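Local atomic coordinates of neuraminidase (Bacteroides thetaiotaomicron, PDB entry 5MUL), a protein that hydrolyses glycosidic bonds as a beta-propeller glycoside hydrolase, probably a rhamnosidase, and binds beta-D-glucuronic acid. Residues A[341-346]-A[359-364]; A[297-302]-A[310-315]; A[106-111]-A[142-147]. One frame throughout, in Å; residues are numbered along the deposited sequence.

Contact 1: A[341-346]-A[359-364]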
loop_
_atom_site.group_PDB
_atom_site.type_symbol
_atom_site.label_atom_id
_atom_site.label_comp_id
_atom_site.label_asym_id
_atom_site.label_seq_id
_atom_site.Cartn_x
_atom_site.Cartn_y
_atom_site.Cartn_z
ATOM N N GLY A 341 -5.762 -16.033 -9.009
ATOM C CA GLY A 341 -7.033 -15.597 -9.605
ATOM C C GLY A 341 -8.207 -15.434 -8.651
ATOM O O GLY A 341 -9.152 -14.716 -8.958
ATOM N N GLU A 342 -8.133 -16.069 -7.476
ATOM C CA GLU A 342 -9.099 -15.866 -6.412
ATOM C C GLU A 342 -8.730 -14.542 -5.705
ATOM O O GLU A 342 -7.554 -14.332 -5.391
ATOM C CB GLU A 342 -9.051 -17.033 -5.412
ATOM C CG GLU A 342 -9.978 -16.917 -4.228
ATOM C CD GLU A 342 -9.966 -18.138 -3.296
ATOM O OE1 GLU A 342 -8.946 -18.837 -3.204
ATOM O OE2 GLU A 342 -10.979 -18.369 -2.618
ATOM N N ILE A 343 -9.716 -13.698 -5.485
ATOM C CA ILE A 343 -9.474 -12.363 -4.929
ATOM C C ILE A 343 -10.267 -12.170 -3.665
ATOM O O ILE A 343 -11.449 -12.493 -3.587
ATOM C CB ILE A 343 -9.968 -11.258 -5.882
ATOM C CG1 ILE A 343 -9.579 -11.537 -7.323
ATOM C CG2 ILE A 343 -9.517 -9.883 -5.384
ATOM C CD1 ILE A 343 -8.127 -11.568 -7.595
ATOM N N PHE A 344 -9.621 -11.570 -2.652
ATOM C CA PHE A 344 -10.286 -11.057 -1.476
ATOM C C PHE A 344 -10.085 -9.548 -1.512
ATOM O O PHE A 344 -8.927 -9.088 -1.479
ATOM C CB PHE A 344 -9.652 -11.692 -0.238
ATOM C CG PHE A 344 -9.755 -13.194 -0.214
ATOM C CD1 PHE A 344 -8.787 -13.955 -0.798
ATOM C CD2 PHE A 344 -10.844 -13.821 0.373
ATOM C CE1 PHE A 344 -8.875 -15.359 -0.826
ATOM C CE2 PHE A 344 -10.922 -15.225 0.372
ATOM C CZ PHE A 344 -9.952 -15.960 -0.223
ATOM N N TYR A 345 -11.162 -8.796 -1.642
ATOM C CA TYR A 345 -11.114 -7.367 -1.949
ATOM C C TYR A 345 -11.718 -6.646 -0.761
ATOM O O TYR A 345 -12.901 -6.815 -0.488
ATOM C CB TYR A 345 -11.903 -7.172 -3.246
ATOM C CG TYR A 345 -11.816 -5.817 -3.911
ATOM C CD1 TYR A 345 -12.487 -4.720 -3.404
ATOM C CD2 TYR A 345 -11.114 -5.661 -5.095
ATOM C CE1 TYR A 345 -12.438 -3.463 -4.046
ATOM C CE2 TYR A 345 -11.082 -4.443 -5.752
ATOM C CZ TYR A 345 -11.730 -3.354 -5.207
ATOM O OH TYR A 345 -11.718 -2.114 -5.833
ATOM N N ILE A 346 -10.907 -5.887 -0.011
ATOM C CA ILE A 346 -11.333 -5.325 1.260
ATOM C C ILE A 346 -11.660 -3.866 1.062
ATOM O O ILE A 346 -10.873 -3.129 0.462
ATOM C CB ILE A 346 -10.230 -5.489 2.341
ATOM C CG1 ILE A 346 -9.752 -6.952 2.418
ATOM C CG2 ILE A 346 -10.728 -4.974 3.666
ATOM C CD1 ILE A 346 -10.843 -7.945 2.735
ATOM N N ALA A 359 -15.256 -8.326 -0.599
ATOM C CA ALA A 359 -15.798 -8.982 -1.785
ATOM C C ALA A 359 -14.861 -10.085 -2.185
ATOM O O ALA A 359 -13.658 -9.882 -2.299
ATOM C CB ALA A 359 -15.960 -7.975 -2.918
ATOM N N HIS A 360 -15.392 -11.282 -2.421
ATOM C CA HIS A 360 -14.610 -12.423 -2.700
ATOM C C HIS A 360 -15.092 -13.076 -3.987
ATOM O O HIS A 360 -16.303 -13.270 -4.134
ATOM C CB HIS A 360 -14.752 -13.386 -1.505
ATOM C CG HIS A 360 -14.270 -14.757 -1.758
ATOM N ND1 HIS A 360 -13.045 -15.050 -2.284
ATOM C CD2 HIS A 360 -14.864 -15.952 -1.510
ATOM C CE1 HIS A 360 -12.899 -16.359 -2.363
ATOM N NE2 HIS A 360 -13.987 -16.929 -1.900
ATOM N N THR A 361 -14.173 -13.385 -4.885
ATOM C CA THR A 361 -14.486 -14.244 -6.028
ATOM C C THR A 361 -13.494 -15.371 -6.097
ATOM O O THR A 361 -12.288 -15.192 -5.894
ATOM C CB THR A 361 -14.516 -13.455 -7.367
ATOM O OG1 THR A 361 -14.837 -14.358 -8.432
ATOM C CG2 THR A 361 -13.182 -12.815 -7.701
ATOM N N ALA A 362 -13.983 -16.560 -6.463
ATOM C CA ALA A 362 -13.103 -17.696 -6.685
ATOM C C ALA A 362 -12.200 -17.551 -7.903
ATOM O O ALA A 362 -11.158 -18.212 -8.023
ATOM C CB ALA A 362 -13.938 -18.973 -6.830
ATOM N N ASP A 363 -12.621 -16.728 -8.856
ATOM C CA ASP A 363 -11.859 -16.540 -10.071
ATOM C C ASP A 363 -12.289 -15.229 -10.683
ATOM O O ASP A 363 -13.447 -15.062 -11.086
ATOM C CB ASP A 363 -12.105 -17.709 -11.036
ATOM C CG ASP A 363 -11.215 -17.670 -12.251
ATOM O OD1 ASP A 363 -10.729 -16.590 -12.658
ATOM O OD2 ASP A 363 -11.025 -18.750 -12.859
ATOM N N VAL A 364 -11.361 -14.284 -10.721
ATOM C CA VAL A 364 -11.637 -12.941 -11.197
ATOM C C VAL A 364 -12.181 -12.933 -12.632
ATOM O O VAL A 364 -13.014 -12.102 -12.941
ATOM C CB VAL A 364 -10.399 -12.026 -11.048
ATOM C CG1 VAL A 364 -9.246 -12.467 -11.926
ATOM C CG2 VAL A 364 -10.772 -10.555 -11.266
#
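Phe344 and His360 form a non-hydrogen-bonded pair in an antiparallel beta hairpin, the two middle strands of a four-stranded propeller blade. Their rings run side by side with planes only 7° apart, but are slid so far that they barely overlap; His360 ND1 lies over the Phe344 face, 3.4 Å from CE2. Because CG of His360 is anti to the backbone N (chi1 166°), the imidazole reaches back to the partner strand, where ND1 donates to Ile343 O at 3.3 Å. That donor sits 45° above the carbonyl plane, while Thr361 N meets the same oxygen in the plane, at 3.1 Å. A leucine in place of His360 would probably cost Ile343 O the second of its two donors and take away the flat ring beside Phe344.

On the other face the beta-branched Ile343 and Thr361 suit their strands: Ile343 CG1 meets Thr361 CG2 and, in the loop beyond, Val364 CB, each at 3.8 Å. Strand 335-339 and Tyr282 cover Ile343. At the hairpin's open end, Gly341 adopts a positive phi that would jam a CB against the preceding carbonyl, and its O accepts from Val364 N at 2.9 Å. Where the chain leaves the strand, Thr361 makes an ST turn, its OG1 accepting from Asp363 N at 3.3 Å.

Contact 2: A[297-302]-A[310-315]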
loop_
_atom_site.group_PDB
_atom_site.type_symbol
_atom_site.label_atom_id
_atom_site.label_comp_id
_atom_site.label_asym_id
_atom_site.label_seq_id
_atom_site.Cartn_x
_atom_site.Cartn_y
_atom_site.Cartn_z
ATOM N N TYR A 297 -16.346 0.258 -7.321
ATOM C CA TYR A 297 -15.066 -0.423 -7.109
ATOM C C TYR A 297 -14.714 -1.258 -8.290
ATOM O O TYR A 297 -15.581 -1.877 -8.924
ATOM C CB TYR A 297 -15.143 -1.286 -5.857
ATOM C CG TYR A 297 -15.020 -0.547 -4.565
ATOM C CD1 TYR A 297 -13.780 -0.024 -4.164
ATOM C CD2 TYR A 297 -16.091 -0.382 -3.698
ATOM C CE1 TYR A 297 -13.630 0.612 -2.965
ATOM C CE2 TYR A 297 -15.945 0.254 -2.489
ATOM C CZ TYR A 297 -14.712 0.756 -2.117
ATOM O OH TYR A 297 -14.562 1.354 -0.892
ATOM N N ARG A 298 -13.432 -1.307 -8.607
ATOM C CA ARG A 298 -12.935 -2.008 -9.757
ATOM C C ARG A 298 -11.715 -2.842 -9.392
ATOM O O ARG A 298 -10.956 -2.485 -8.473
ATOM C CB ARG A 298 -12.453 -1.020 -10.846
ATOM C CG ARG A 298 -13.350 0.170 -11.147
ATOM C CD ARG A 298 -14.462 -0.210 -12.060
ATOM N NE ARG A 298 -15.397 0.900 -12.243
ATOM C CZ ARG A 298 -16.199 1.046 -13.299
ATOM N NH1 ARG A 298 -16.133 0.192 -14.318
ATOM N NH2 ARG A 298 -17.030 2.082 -13.342
ATOM N N ILE A 299 -11.506 -3.886 -10.166
ATOM C CA ILE A 299 -10.286 -4.663 -10.165
ATOM C C ILE A 299 -9.745 -4.605 -11.598
ATOM O O ILE A 299 -10.511 -4.806 -12.558
ATOM C CB ILE A 299 -10.532 -6.091 -9.625
ATOM C CG1 ILE A 299 -9.224 -6.860 -9.527
ATOM C CG2 ILE A 299 -11.574 -6.865 -10.441
ATOM C CD1 ILE A 299 -8.381 -6.430 -8.348
ATOM N N VAL A 300 -8.472 -4.297 -11.749
ATOM C CA VAL A 300 -7.805 -4.194 -13.047
ATOM C C VAL A 300 -6.664 -5.181 -13.029
ATOM O O VAL A 300 -5.869 -5.168 -12.089
ATOM C CB VAL A 300 -7.278 -2.760 -13.293
ATOM C CG1 VAL A 300 -6.498 -2.682 -14.596
ATOM C CG2 VAL A 300 -8.412 -1.761 -13.273
ATOM N N TRP A 301 -6.552 -6.073 -13.985
ATOM C CA TRP A 301 -5.517 -7.068 -13.942
ATOM C C TRP A 301 -5.038 -7.446 -15.314
ATOM O O TRP A 301 -5.754 -7.227 -16.320
ATOM C CB TRP A 301 -5.968 -8.329 -13.162
ATOM C CG TRP A 301 -6.897 -9.284 -13.914
ATOM C CD1 TRP A 301 -6.555 -10.472 -14.490
ATOM C CD2 TRP A 301 -8.314 -9.120 -14.131
ATOM N NE1 TRP A 301 -7.678 -11.051 -15.065
ATOM C CE2 TRP A 301 -8.762 -10.245 -14.843
ATOM C CE3 TRP A 301 -9.246 -8.142 -13.772
ATOM C CZ2 TRP A 301 -10.124 -10.395 -15.233
ATOM C CZ3 TRP A 301 -10.581 -8.281 -14.162
ATOM C CH2 TRP A 301 -11.005 -9.401 -14.882
ATOM N N ASN A 302 -3.832 -7.979 -15.367
ATOM C CA ASN A 302 -3.243 -8.428 -16.616
ATOM C C ASN A 302 -2.990 -9.917 -16.450
ATOM O O ASN A 302 -2.390 -10.345 -15.470
ATOM C CB ASN A 302 -1.955 -7.667 -16.948
ATOM C CG ASN A 302 -1.405 -8.020 -18.325
ATOM O OD1 ASN A 302 -0.715 -9.020 -18.475
ATOM N ND2 ASN A 302 -1.705 -7.209 -19.313
ATOM N N ARG A 310 -12.990 -5.126 -14.160
ATOM C CA ARG A 310 -14.247 -5.672 -13.718
ATOM C C ARG A 310 -14.771 -4.870 -12.535
ATOM O O ARG A 310 -14.012 -4.475 -11.635
ATOM C CB ARG A 310 -14.011 -7.125 -13.342
ATOM C CG ARG A 310 -15.241 -7.895 -13.122
ATOM C CD ARG A 310 -15.003 -9.379 -13.018
ATOM N NE ARG A 310 -16.240 -9.891 -12.499
ATOM C CZ ARG A 310 -16.421 -11.036 -11.868
ATOM N NH1 ARG A 310 -15.424 -11.890 -11.643
ATOM N NH2 ARG A 310 -17.648 -11.320 -11.453
ATOM N N GLN A 311 -16.062 -4.606 -12.530
ATOM C CA GLN A 311 -16.734 -3.954 -11.434
ATOM C C GLN A 311 -16.886 -4.971 -10.281
ATOM O O GLN A 311 -17.169 -6.150 -10.509
ATOM C CB GLN A 311 -18.108 -3.484 -11.946
ATOM C CG GLN A 311 -18.834 -2.522 -11.056
ATOM C CD GLN A 311 -20.117 -1.972 -11.689
ATOM O OE1 GLN A 311 -21.210 -2.159 -11.131
ATOM N NE2 GLN A 311 -19.987 -1.281 -12.836
ATOM N N VAL A 312 -16.697 -4.531 -9.045
ATOM C CA VAL A 312 -16.627 -5.457 -7.907
ATOM C C VAL A 312 -17.907 -5.542 -7.105
ATOM O O VAL A 312 -18.262 -6.629 -6.641
ATOM C CB VAL A 312 -15.416 -5.079 -7.012
ATOM C CG1 VAL A 312 -15.335 -5.960 -5.769
ATOM C CG2 VAL A 312 -14.127 -5.163 -7.812
ATOM N N THR A 313 -18.534 -4.413 -6.857
ATOM C CA THR A 313 -19.791 -4.412 -6.153
ATOM C C THR A 313 -20.836 -3.669 -7.026
ATOM O O THR A 313 -20.560 -3.223 -8.147
ATOM C CB THR A 313 -19.623 -3.847 -4.722
ATOM O OG1 THR A 313 -19.411 -2.432 -4.769
ATOM C CG2 THR A 313 -18.437 -4.489 -3.980
ATOM N N ASP A 314 -22.041 -3.572 -6.498
ATOM C CA ASP A 314 -23.181 -3.040 -7.217
ATOM C C ASP A 314 -23.709 -1.886 -6.383
ATOM O O ASP A 314 -24.714 -2.001 -5.671
ATOM C CB ASP A 314 -24.219 -4.169 -7.385
ATOM C CG ASP A 314 -25.473 -3.722 -8.095
ATOM O OD1 ASP A 314 -25.384 -2.875 -9.006
ATOM O OD2 ASP A 314 -26.560 -4.233 -7.737
ATOM N N ARG A 315 -22.986 -0.771 -6.438
ATOM C CA ARG A 315 -23.351 0.391 -5.667
ATOM C C ARG A 315 -24.480 1.111 -6.382
ATOM O O ARG A 315 -24.592 1.013 -7.591
ATOM C CB ARG A 315 -22.162 1.331 -5.502
ATOM C CG ARG A 315 -20.935 0.690 -4.872
ATOM C CD ARG A 315 -19.848 1.717 -4.582
ATOM N NE ARG A 315 -20.212 2.541 -3.471
ATOM C CZ ARG A 315 -20.750 3.759 -3.501
ATOM N NH1 ARG A 315 -20.937 4.420 -4.656
ATOM N NH2 ARG A 315 -21.067 4.335 -2.359
#
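Ile299 and Arg310 exchange two backbone hydrogen bonds as the hydrogen-bonded pair of an antiparallel beta hairpin, in which strand 307-311 is one of the two outer strands of a four-stranded propeller blade. Ile299 N reaches Arg310 O at 3.0 Å, and the return bond from Arg310 N to Ile299 O has the same length. Two residues on, past the non-hydrogen-bonded pair Arg298 and Gln311, Val312 N donates to Tyr297 O at 2.9 Å, but from 41° above the carbonyl plane, a less regular approach at the place where segment 310-315 leaves the strand.

The charged ends of the side chains turn to other parts of the chain. The extended Arg310 carries its guanidinium to Val364 O and Gly367 O in the next blade, whereas Arg298 bends back to Ser289 OG and Trp287 O. Arg315, whose NE forms a salt bridge with Asp349, lies near the Tyr297 ring, and the ring's OH bonds to Ala332 O.

Between these polar ends the packing is aliphatic and aromatic. Trp301 has CG between its backbone N and carbonyl carbon (chi1 77°), which brings the indole edge to Arg310, CZ3 lying 3.7 Å from CB. The indole and guanidinium planes are 60° apart, and it is the arginine's aliphatic root that meets the ring; a long side chain suits this place because it can pack near CB and still deliver its charge elsewhere. Val312, compact and branched, fits close to the backbone: its CG2 is 3.7 Å from Ile299 N, and its CB is 4.0 Å from Tyr297 CB. Beyond it, Thr313 runs alongside Tyr297, and its OG1 lies at the edge of the phenol ring, 4.0 Å from CD2.

Contact 3: A[106-111]-A[142-147]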
loop_
_atom_site.group_PDB
_atom_site.type_symbol
_atom_site.label_atom_id
_atom_site.label_comp_id
_atom_site.label_asym_id
_atom_site.label_seq_id
_atom_site.Cartn_x
_atom_site.Cartn_y
_atom_site.Cartn_z
ATOM N N SER A 106 10.354 4.469 9.119
ATOM C CA SER A 106 10.365 5.824 8.605
ATOM C C SER A 106 9.014 6.447 8.860
ATOM O O SER A 106 7.991 5.809 8.777
ATOM C CB SER A 106 10.692 5.837 7.106
ATOM O OG SER A 106 10.764 7.161 6.613
ATOM N N PHE A 107 9.011 7.726 9.197
ATOM C CA PHE A 107 7.780 8.435 9.484
ATOM C C PHE A 107 7.830 9.837 8.908
ATOM O O PHE A 107 8.894 10.420 8.767
ATOM C CB PHE A 107 7.448 8.454 11.002
ATOM C CG PHE A 107 8.554 8.965 11.886
ATOM C CD1 PHE A 107 9.525 8.100 12.381
ATOM C CD2 PHE A 107 8.606 10.313 12.245
ATOM C CE1 PHE A 107 10.541 8.566 13.228
ATOM C CE2 PHE A 107 9.620 10.779 13.086
ATOM C CZ PHE A 107 10.572 9.899 13.574
ATOM N N ASP A 108 6.659 10.333 8.570
ATOM C CA ASP A 108 6.468 11.616 7.887
ATOM C C ASP A 108 5.499 12.380 8.767
ATOM O O ASP A 108 4.322 11.999 8.904
ATOM C CB ASP A 108 5.914 11.314 6.475
ATOM C CG ASP A 108 5.290 12.484 5.767
ATOM O OD1 ASP A 108 5.452 13.654 6.197
ATOM O OD2 ASP A 108 4.584 12.209 4.761
ATOM N N HIS A 109 6.020 13.432 9.399
ATOM C CA HIS A 109 5.203 14.382 10.156
ATOM C C HIS A 109 5.115 15.694 9.364
ATOM O O HIS A 109 4.076 15.983 8.766
ATOM C CB HIS A 109 5.781 14.592 11.560
ATOM N N HIS A 110 6.222 16.439 9.318
ATOM C CA HIS A 110 6.265 17.775 8.681
ATOM C C HIS A 110 6.460 17.757 7.165
ATOM O O HIS A 110 6.253 18.776 6.496
ATOM C CB HIS A 110 7.383 18.625 9.314
ATOM N N GLY A 111 6.882 16.620 6.621
ATOM C CA GLY A 111 7.214 16.521 5.208
ATOM C C GLY A 111 8.513 17.185 4.793
ATOM O O GLY A 111 8.679 17.530 3.622
ATOM N N THR A 142 8.050 13.024 1.811
ATOM C CA THR A 142 6.759 12.579 2.302
ATOM C C THR A 142 6.449 11.172 1.821
ATOM O O THR A 142 7.115 10.646 0.911
ATOM C CB THR A 142 5.605 13.525 1.903
ATOM O OG1 THR A 142 5.577 13.685 0.487
ATOM C CG2 THR A 142 5.740 14.880 2.570
ATOM N N TYR A 143 5.447 10.563 2.442
ATOM C CA TYR A 143 4.937 9.254 2.036
ATOM C C TYR A 143 6.024 8.180 1.886
ATOM O O TYR A 143 6.161 7.554 0.840
ATOM C CB TYR A 143 4.129 9.373 0.756
ATOM C CG TYR A 143 2.911 10.230 0.927
ATOM C CD1 TYR A 143 1.749 9.723 1.512
ATOM C CD2 TYR A 143 2.919 11.571 0.503
ATOM C CE1 TYR A 143 0.620 10.547 1.677
ATOM C CE2 TYR A 143 1.802 12.377 0.648
ATOM C CZ TYR A 143 0.673 11.864 1.236
ATOM O OH TYR A 143 -0.414 12.713 1.362
ATOM N N PRO A 144 6.783 7.927 2.948
ATOM C CA PRO A 144 7.755 6.846 2.926
ATOM C C PRO A 144 7.098 5.485 2.841
ATOM O O PRO A 144 6.045 5.256 3.486
ATOM C CB PRO A 144 8.424 6.976 4.283
ATOM C CG PRO A 144 7.343 7.535 5.159
ATOM C CD PRO A 144 6.691 8.549 4.278
ATOM N N GLU A 145 7.711 4.563 2.099
ATOM C CA GLU A 145 7.166 3.204 1.969
ATOM C C GLU A 145 8.322 2.227 1.863
ATOM O O GLU A 145 9.170 2.400 0.993
ATOM C CB GLU A 145 6.323 3.045 0.689
ATOM C CG GLU A 145 5.195 4.059 0.420
ATOM C CD GLU A 145 4.708 4.221 -1.048
ATOM O OE1 GLU A 145 5.161 3.565 -2.023
ATOM O OE2 GLU A 145 3.820 5.067 -1.257
ATOM N N PHE A 146 8.347 1.164 2.670
ATOM C CA PHE A 146 9.275 0.056 2.509
ATOM C C PHE A 146 8.627 -1.139 1.841
ATOM O O PHE A 146 7.444 -1.390 2.019
ATOM C CB PHE A 146 9.786 -0.450 3.849
ATOM C CG PHE A 146 10.653 0.529 4.604
ATOM C CD1 PHE A 146 12.004 0.668 4.339
ATOM C CD2 PHE A 146 10.118 1.287 5.642
ATOM C CE1 PHE A 146 12.795 1.528 5.051
ATOM C CE2 PHE A 146 10.915 2.157 6.362
ATOM C CZ PHE A 146 12.255 2.281 6.065
ATOM N N TYR A 147 9.450 -1.924 1.166
ATOM C CA TYR A 147 9.036 -3.194 0.589
ATOM C C TYR A 147 10.172 -4.168 0.773
ATOM O O TYR A 147 11.333 -3.772 0.712
ATOM C CB TYR A 147 8.737 -3.075 -0.920
ATOM C CG TYR A 147 7.762 -1.975 -1.237
ATOM C CD1 TYR A 147 8.195 -0.654 -1.385
ATOM C CD2 TYR A 147 6.406 -2.225 -1.310
ATOM C CE1 TYR A 147 7.271 0.353 -1.623
ATOM C CE2 TYR A 147 5.507 -1.220 -1.542
ATOM C CZ TYR A 147 5.961 0.049 -1.699
ATOM O OH TYR A 147 5.020 1.063 -1.944
#
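Asp108 reaches from the end of strand 103-108 to the corner at Tyr143, and each atom of its side chain meets something there. CB rests against Pro144 CD at 3.6 Å. The carboxylate carbon CG stands trans to the main-chain nitrogen (chi1 163°), which aims the acid at the corner and brings CG within 3.8 Å of Thr142 CA. At the tip OD1 meets the CG2 methyl of Thr142, whereas OD2 lies against Thr142 CA and CB and accepts a nearly straight hydrogen bond from Tyr143 N, 3.0 Å long, approaching from above the carboxylate plane. An aspartate suits this place because it supplies an acceptor to a backbone N-H just where the chain turns.

Thr142 CG2 also presses on Gly111 CA at 3.4 Å; a CB on Gly111 would collide with that methyl. Further along, Pro144 lays CB 3.3 Å from Ser106 OG, a hydroxyl bonded to Asn115 O. The Phe146 ring turns its edge to Ser106, with CE2 3.6 Å from the backbone N, and its side chain is about 9 Å from that of Glu389, which binds glucuronate. The axes of segments 106-108 and 144-147 come no closer than 7.1 Å; the strands belong to different sheets, and such side-chain packing between neighbouring blades is characteristic of the beta-propeller.

Along the chain the contacts come in the order 3, 2, 1, each closing before the next opens. Contacts 2 and 1 are hairpins of successive antiparallel sheets, 272-311 and 335-373, with centres 10 Å apart. They touch directly: Tyr345 OH probably bonds to Arg298 O at 2.8 Å, and Ala359 CB packs 3.5 Å from Val312 CG1, joining one blade to the next. Contact 3 lies on the opposite side of the chain's centre, its own centre about 30 Å from contact 1 and 29 Å from contact 2. It links two earlier sheets near the glucuronate pocket, whereas the other two contacts lie in two later blades, away from that site.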